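Local coordinates for VC0179-like protein (Escherichia coli, PDB 4XJ6) that probably joins nucleotides into cyclic dinucleotides such as cyclic GMP-AMP, as a bacterial homolog of cyclic GMP-AMP synthase with a magnesium-dependent nucleotidyltransferase site, at residues 61-73 with 79-91. Residues are numbered along the deposited sequence; the frame is centred on the assembly and turned at random.
Sequences TLESVRLKLEKTN and PEERADLARLIFE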
loop_
_atom_site.group_PDB
_atom_site.type_symbol
_atom_site.label_atom_id
_atom_site.label_comp_id
_atom_site.label_asym_id
_atom_site.label_seq_id
_atom_site.Cartn_x
_atom_site.Cartn_y
_atom_site.Cartn_z
ATOM N N THR A 61 -22.949 -12.687 -31.190
ATOM C CA THR A 61 -23.221 -11.279 -31.433
ATOM C C THR A 61 -22.775 -10.484 -30.213
ATOM O O THR A 61 -22.507 -11.062 -29.158
ATOM C CB THR A 61 -24.712 -11.016 -31.709
ATOM O OG1 THR A 61 -25.487 -11.421 -30.574
ATOM C CG2 THR A 61 -25.174 -11.789 -32.934
ATOM N N LEU A 62 -22.689 -9.167 -30.356
ATOM C CA LEU A 62 -22.332 -8.308 -29.236
ATOM C C LEU A 62 -23.393 -8.399 -28.150
ATOM O O LEU A 62 -23.082 -8.411 -26.958
ATOM C CB LEU A 62 -22.165 -6.859 -29.694
ATOM C CG LEU A 62 -21.836 -5.845 -28.593
ATOM C CD1 LEU A 62 -20.535 -6.205 -27.881
ATOM C CD2 LEU A 62 -21.776 -4.438 -29.168
ATOM N N GLU A 63 -24.649 -8.473 -28.577
ATOM C CA GLU A 63 -25.771 -8.594 -27.655
ATOM C C GLU A 63 -25.701 -9.895 -26.868
ATOM O O GLU A 63 -25.950 -9.909 -25.666
ATOM C CB GLU A 63 -27.100 -8.500 -28.413
ATOM C CG GLU A 63 -28.336 -8.843 -27.584
ATOM C CD GLU A 63 -28.719 -7.766 -26.578
ATOM O OE1 GLU A 63 -27.920 -6.833 -26.344
ATOM O OE2 GLU A 63 -29.833 -7.853 -26.019
ATOM N N SER A 64 -25.354 -10.983 -27.551
ATOM C CA SER A 64 -25.215 -12.283 -26.901
ATOM C C SER A 64 -24.097 -12.254 -25.862
ATOM O O SER A 64 -24.177 -12.920 -24.830
ATOM C CB SER A 64 -24.951 -13.379 -27.937
ATOM O OG SER A 64 -26.108 -13.639 -28.715
ATOM N N VAL A 65 -23.060 -11.466 -26.140
ATOM C CA VAL A 65 -21.952 -11.286 -25.207
ATOM C C VAL A 65 -22.409 -10.564 -23.943
ATOM O O VAL A 65 -22.115 -11.000 -22.830
ATOM C CB VAL A 65 -20.792 -10.496 -25.849
ATOM C CG1 VAL A 65 -19.759 -10.107 -24.799
ATOM C CG2 VAL A 65 -20.149 -11.309 -26.959
ATOM N N ARG A 66 -23.132 -9.462 -24.124
ATOM C CA ARG A 66 -23.601 -8.654 -23.003
ATOM C C ARG A 66 -24.555 -9.443 -22.112
ATOM O O ARG A 66 -24.505 -9.334 -20.884
ATOM C CB ARG A 66 -24.292 -7.387 -23.505
ATOM C CG ARG A 66 -24.468 -6.316 -22.437
ATOM C CD ARG A 66 -25.319 -5.154 -22.938
ATOM N NE ARG A 66 -25.112 -3.950 -22.135
ATOM C CZ ARG A 66 -25.834 -3.620 -21.068
ATOM N NH1 ARG A 66 -26.823 -4.402 -20.663
ATOM N NH2 ARG A 66 -25.566 -2.502 -20.407
ATOM N N LEU A 67 -25.420 -10.235 -22.738
ATOM C CA LEU A 67 -26.411 -11.022 -22.016
ATOM C C LEU A 67 -25.757 -12.147 -21.219
ATOM O O LEU A 67 -26.228 -12.505 -20.141
ATOM C CB LEU A 67 -27.448 -11.591 -22.986
ATOM C CG LEU A 67 -28.316 -10.563 -23.717
ATOM C CD1 LEU A 67 -29.225 -11.243 -24.729
ATOM C CD2 LEU A 67 -29.125 -9.743 -22.724
ATOM N N LYS A 68 -24.676 -12.704 -21.755
ATOM C CA LYS A 68 -23.900 -13.710 -21.036
ATOM C C LYS A 68 -23.200 -13.098 -19.829
ATOM O O LYS A 68 -23.184 -13.681 -18.744
ATOM C CB LYS A 68 -22.870 -14.363 -21.958
ATOM C CG LYS A 68 -23.432 -15.455 -22.847
ATOM C CD LYS A 68 -22.350 -16.051 -23.732
ATOM C CE LYS A 68 -22.887 -17.205 -24.565
ATOM N NZ LYS A 68 -23.233 -18.383 -23.725
ATOM N N LEU A 69 -22.620 -11.919 -20.030
ATOM C CA LEU A 69 -21.916 -11.212 -18.967
ATOM C C LEU A 69 -22.869 -10.804 -17.845
ATOM O O LEU A 69 -22.474 -10.716 -16.682
ATOM C CB LEU A 69 -21.198 -9.982 -19.526
ATOM C CG LEU A 69 -19.955 -10.243 -20.378
ATOM C CD1 LEU A 69 -19.349 -8.931 -20.855
ATOM C CD2 LEU A 69 -18.926 -11.070 -19.606
ATOM N N GLU A 70 -24.130 -10.568 -18.199
ATOM C CA GLU A 70 -25.146 -10.202 -17.218
ATOM C C GLU A 70 -25.709 -11.429 -16.512
ATOM O O GLU A 70 -26.731 -11.352 -15.832
ATOM C CB GLU A 70 -26.278 -9.419 -17.881
ATOM C CG GLU A 70 -25.988 -7.942 -18.098
ATOM C CD GLU A 70 -27.081 -7.255 -18.892
ATOM O OE1 GLU A 70 -27.964 -7.963 -19.419
ATOM O OE2 GLU A 70 -27.061 -6.009 -18.991
ATOM N N LYS A 71 -25.045 -12.564 -16.692
ATOM C CA LYS A 71 -25.338 -13.760 -15.915
ATOM C C LYS A 71 -24.174 -14.031 -14.974
ATOM O O LYS A 71 -24.213 -14.959 -14.166
ATOM C CB LYS A 71 -25.587 -14.965 -16.824
ATOM C CG LYS A 71 -26.804 -14.827 -17.717
ATOM C CD LYS A 71 -26.891 -15.983 -18.701
ATOM C CE LYS A 71 -27.966 -15.738 -19.748
ATOM N NZ LYS A 71 -27.709 -16.506 -21.000
ATOM N N THR A 72 -23.139 -13.204 -15.088
ATOM C CA THR A 72 -21.949 -13.330 -14.258
ATOM C C THR A 72 -21.860 -12.190 -13.245
ATOM O O THR A 72 -22.823 -11.453 -13.040
ATOM C CB THR A 72 -20.669 -13.344 -15.113
ATOM O OG1 THR A 72 -20.436 -12.037 -15.649
ATOM C CG2 THR A 72 -20.801 -14.334 -16.257
ATOM N N ASN A 73 -20.693 -12.043 -12.621
ATOM C CA ASN A 73 -20.471 -10.976 -11.647
ATOM C C ASN A 73 -20.465 -9.592 -12.287
ATOM O O ASN A 73 -20.549 -8.580 -11.591
ATOM C CB ASN A 73 -19.154 -11.198 -10.897
ATOM C CG ASN A 73 -19.251 -12.287 -9.850
ATOM O OD1 ASN A 73 -19.776 -12.068 -8.759
ATOM N ND2 ASN A 73 -18.731 -13.466 -10.171
ATOM N N PRO A 79 -24.548 0.036 -16.111
ATOM C CA PRO A 79 -24.899 -0.352 -17.486
ATOM C C PRO A 79 -23.839 -0.020 -18.542
ATOM O O PRO A 79 -23.562 -0.861 -19.400
ATOM C CB PRO A 79 -26.178 0.446 -17.749
ATOM C CG PRO A 79 -26.814 0.564 -16.406
ATOM C CD PRO A 79 -25.668 0.720 -15.435
ATOM N N GLU A 80 -23.264 1.177 -18.489
ATOM C CA GLU A 80 -22.241 1.558 -19.458
ATOM C C GLU A 80 -21.020 0.656 -19.333
ATOM O O GLU A 80 -20.415 0.274 -20.334
ATOM C CB GLU A 80 -21.841 3.022 -19.271
ATOM C CG GLU A 80 -21.115 3.633 -20.464
ATOM C CD GLU A 80 -19.673 3.177 -20.583
ATOM O OE1 GLU A 80 -18.961 3.173 -19.556
ATOM O OE2 GLU A 80 -19.259 2.810 -21.703
ATOM N N GLU A 81 -20.667 0.320 -18.097
ATOM C CA GLU A 81 -19.511 -0.528 -17.827
ATOM C C GLU A 81 -19.739 -1.958 -18.305
ATOM O O GLU A 81 -18.804 -2.624 -18.745
ATOM C CB GLU A 81 -19.177 -0.512 -16.332
ATOM C CG GLU A 81 -18.627 0.822 -15.850
ATOM C CD GLU A 81 -18.418 0.868 -14.348
ATOM O OE1 GLU A 81 -19.152 0.164 -13.624
ATOM O OE2 GLU A 81 -17.520 1.609 -13.893
ATOM N N ARG A 82 -20.981 -2.424 -18.218
ATOM C CA ARG A 82 -21.328 -3.752 -18.713
ATOM C C ARG A 82 -21.275 -3.781 -20.234
ATOM O O ARG A 82 -20.799 -4.747 -20.834
ATOM C CB ARG A 82 -22.716 -4.169 -18.229
ATOM C CG ARG A 82 -22.841 -4.248 -16.726
ATOM C CD ARG A 82 -24.083 -5.029 -16.314
ATOM N NE ARG A 82 -25.316 -4.400 -16.778
ATOM C CZ ARG A 82 -26.020 -3.524 -16.069
ATOM N NH1 ARG A 82 -25.603 -3.161 -14.865
ATOM N NH2 ARG A 82 -27.136 -3.006 -16.564
ATOM N N ALA A 83 -21.767 -2.711 -20.850
ATOM C CA ALA A 83 -21.721 -2.564 -22.300
ATOM C C ALA A 83 -20.279 -2.435 -22.780
ATOM O O ALA A 83 -19.906 -2.993 -23.811
ATOM C CB ALA A 83 -22.535 -1.357 -22.740
ATOM N N ASP A 84 -19.473 -1.701 -22.019
ATOM C CA ASP A 84 -18.080 -1.465 -22.374
ATOM C C ASP A 84 -17.275 -2.759 -22.328
ATOM O O ASP A 84 -16.536 -3.073 -23.263
ATOM C CB ASP A 84 -17.459 -0.424 -21.442
ATOM C CG ASP A 84 -16.136 0.102 -21.959
ATOM O OD1 ASP A 84 -15.826 -0.116 -23.151
ATOM O OD2 ASP A 84 -15.412 0.751 -21.175
ATOM N N LEU A 85 -17.427 -3.507 -21.238
ATOM C CA LEU A 85 -16.741 -4.784 -21.077
ATOM C C LEU A 85 -17.201 -5.781 -22.133
ATOM O O LEU A 85 -16.416 -6.602 -22.609
ATOM C CB LEU A 85 -16.977 -5.353 -19.677
ATOM C CG LEU A 85 -16.200 -6.631 -19.353
ATOM C CD1 LEU A 85 -14.703 -6.415 -19.547
ATOM C CD2 LEU A 85 -16.506 -7.104 -17.938
ATOM N N ALA A 86 -18.478 -5.698 -22.491
ATOM C CA ALA A 86 -19.037 -6.534 -23.547
ATOM C C ALA A 86 -18.328 -6.257 -24.864
ATOM O O ALA A 86 -17.936 -7.181 -25.575
ATOM C CB ALA A 86 -20.535 -6.295 -23.686
ATOM N N ARG A 87 -18.157 -4.976 -25.175
ATOM C CA ARG A 87 -17.469 -4.567 -26.392
ATOM C C ARG A 87 -16.016 -5.028 -26.399
ATOM O O ARG A 87 -15.552 -5.615 -27.375
ATOM C CB ARG A 87 -17.532 -3.050 -26.561
ATOM C CG ARG A 87 -18.914 -2.524 -26.898
ATOM C CD ARG A 87 -18.861 -1.073 -27.337
ATOM N NE ARG A 87 -18.403 -0.189 -26.270
ATOM C CZ ARG A 87 -19.211 0.394 -25.389
ATOM N NH1 ARG A 87 -20.518 0.178 -25.447
ATOM N NH2 ARG A 87 -18.716 1.189 -24.451
ATOM N N LEU A 88 -15.309 -4.758 -25.304
ATOM C CA LEU A 88 -13.897 -5.111 -25.177
ATOM C C LEU A 88 -13.645 -6.602 -25.374
ATOM O O LEU A 88 -12.716 -6.990 -26.079
ATOM C CB LEU A 88 -13.366 -4.680 -23.810
ATOM C CG LEU A 88 -13.282 -3.174 -23.571
ATOM C CD1 LEU A 88 -12.977 -2.880 -22.112
ATOM C CD2 LEU A 88 -12.229 -2.558 -24.480
ATOM N N ILE A 89 -14.467 -7.433 -24.743
ATOM C CA ILE A 89 -14.347 -8.881 -24.882
ATOM C C ILE A 89 -14.729 -9.302 -26.299
ATOM O O ILE A 89 -14.147 -10.228 -26.868
ATOM C CB ILE A 89 -15.228 -9.618 -23.848
ATOM C CG1 ILE A 89 -14.684 -9.398 -22.437
ATOM C CG2 ILE A 89 -15.307 -11.112 -24.144
ATOM C CD1 ILE A 89 -15.522 -10.053 -21.363
ATOM N N PHE A 90 -15.701 -8.599 -26.868
ATOM C CA PHE A 90 -16.163 -8.869 -28.222
ATOM C C PHE A 90 -15.072 -8.603 -29.258
ATOM O O PHE A 90 -14.882 -9.393 -30.184
ATOM C CB PHE A 90 -17.402 -8.022 -28.525
ATOM C CG PHE A 90 -17.918 -8.168 -29.929
ATOM C CD1 PHE A 90 -18.808 -9.176 -30.257
ATOM C CD2 PHE A 90 -17.530 -7.276 -30.915
ATOM C CE1 PHE A 90 -19.288 -9.299 -31.547
ATOM C CE2 PHE A 90 -18.001 -7.394 -32.204
ATOM C CZ PHE A 90 -18.885 -8.410 -32.522
ATOM N N GLU A 91 -14.349 -7.500 -29.092
ATOM C CA GLU A 91 -13.448 -7.031 -30.141
ATOM C C GLU A 91 -11.960 -7.091 -29.792
ATOM O O GLU A 91 -11.151 -6.394 -30.404
ATOM C CB GLU A 91 -13.820 -5.597 -30.535
ATOM C CG GLU A 91 -13.527 -4.552 -29.473
ATOM C CD GLU A 91 -14.218 -3.231 -29.742
ATOM O OE1 GLU A 91 -13.565 -2.310 -30.274
ATOM O OE2 GLU A 91 -15.417 -3.111 -29.415
#
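Ala86 is the knob of this helix pair. Its methyl sits in a hole formed by Leu62, Val65, Arg66 and Leu69, and its CB lies 3.9 Å from Arg66 CB. The small side chain lets the backbones come close: the CA atoms of Arg66 and Ala86 are 5.1 Å apart. Helices 62-69 and 79-90 are successive and joined by a short loop, their N-to-C directions 123° apart. Leu69 lays CD1 against the Ala86 backbone, 3.6 Å from its CA, while CD2 meets Ile89 CD1 tip to tip. Val65 CG1 touches Ala86 O, and its CG2 approaches the edge of the Phe90 ring. Leu62 crosses Phe90 at about a right angle. With CG anti to the backbone N (chi1 178°), Leu62 carries CD1 to 3.7 Å from Phe90 CB, while its CB lies over one ring face near the rim.

Toward the start of helix 79-90 the contact turns polar. The Arg66 chain runs extended from CG to NE and passes alongside Ala83, whose CB lies in the guanidinium plane at the edge. Arg66 NH2 reaches Pro79 O at 2.8 Å, but the N-H...O angle of 123° makes this bond weak. Arg82 CB lies over one face of the same guanidinium. The Arg82 chain bends at chi3, which turns NE toward Glu70 OE2 for a salt bridge at 3.2 Å; the exact place of that oxygen is less sure.

Val65 and Leu69 also touch helix 24-57, so the apolar side of the pair continues into that long helix. The contact is structural packing, far from the nucleotides. Its chemistry implies a hydrophobic seam flanked by a partly exposed charged cluster, where Glu70 probably offsets part of the charge of Arg82; its pairing with Arg66 is doubtful.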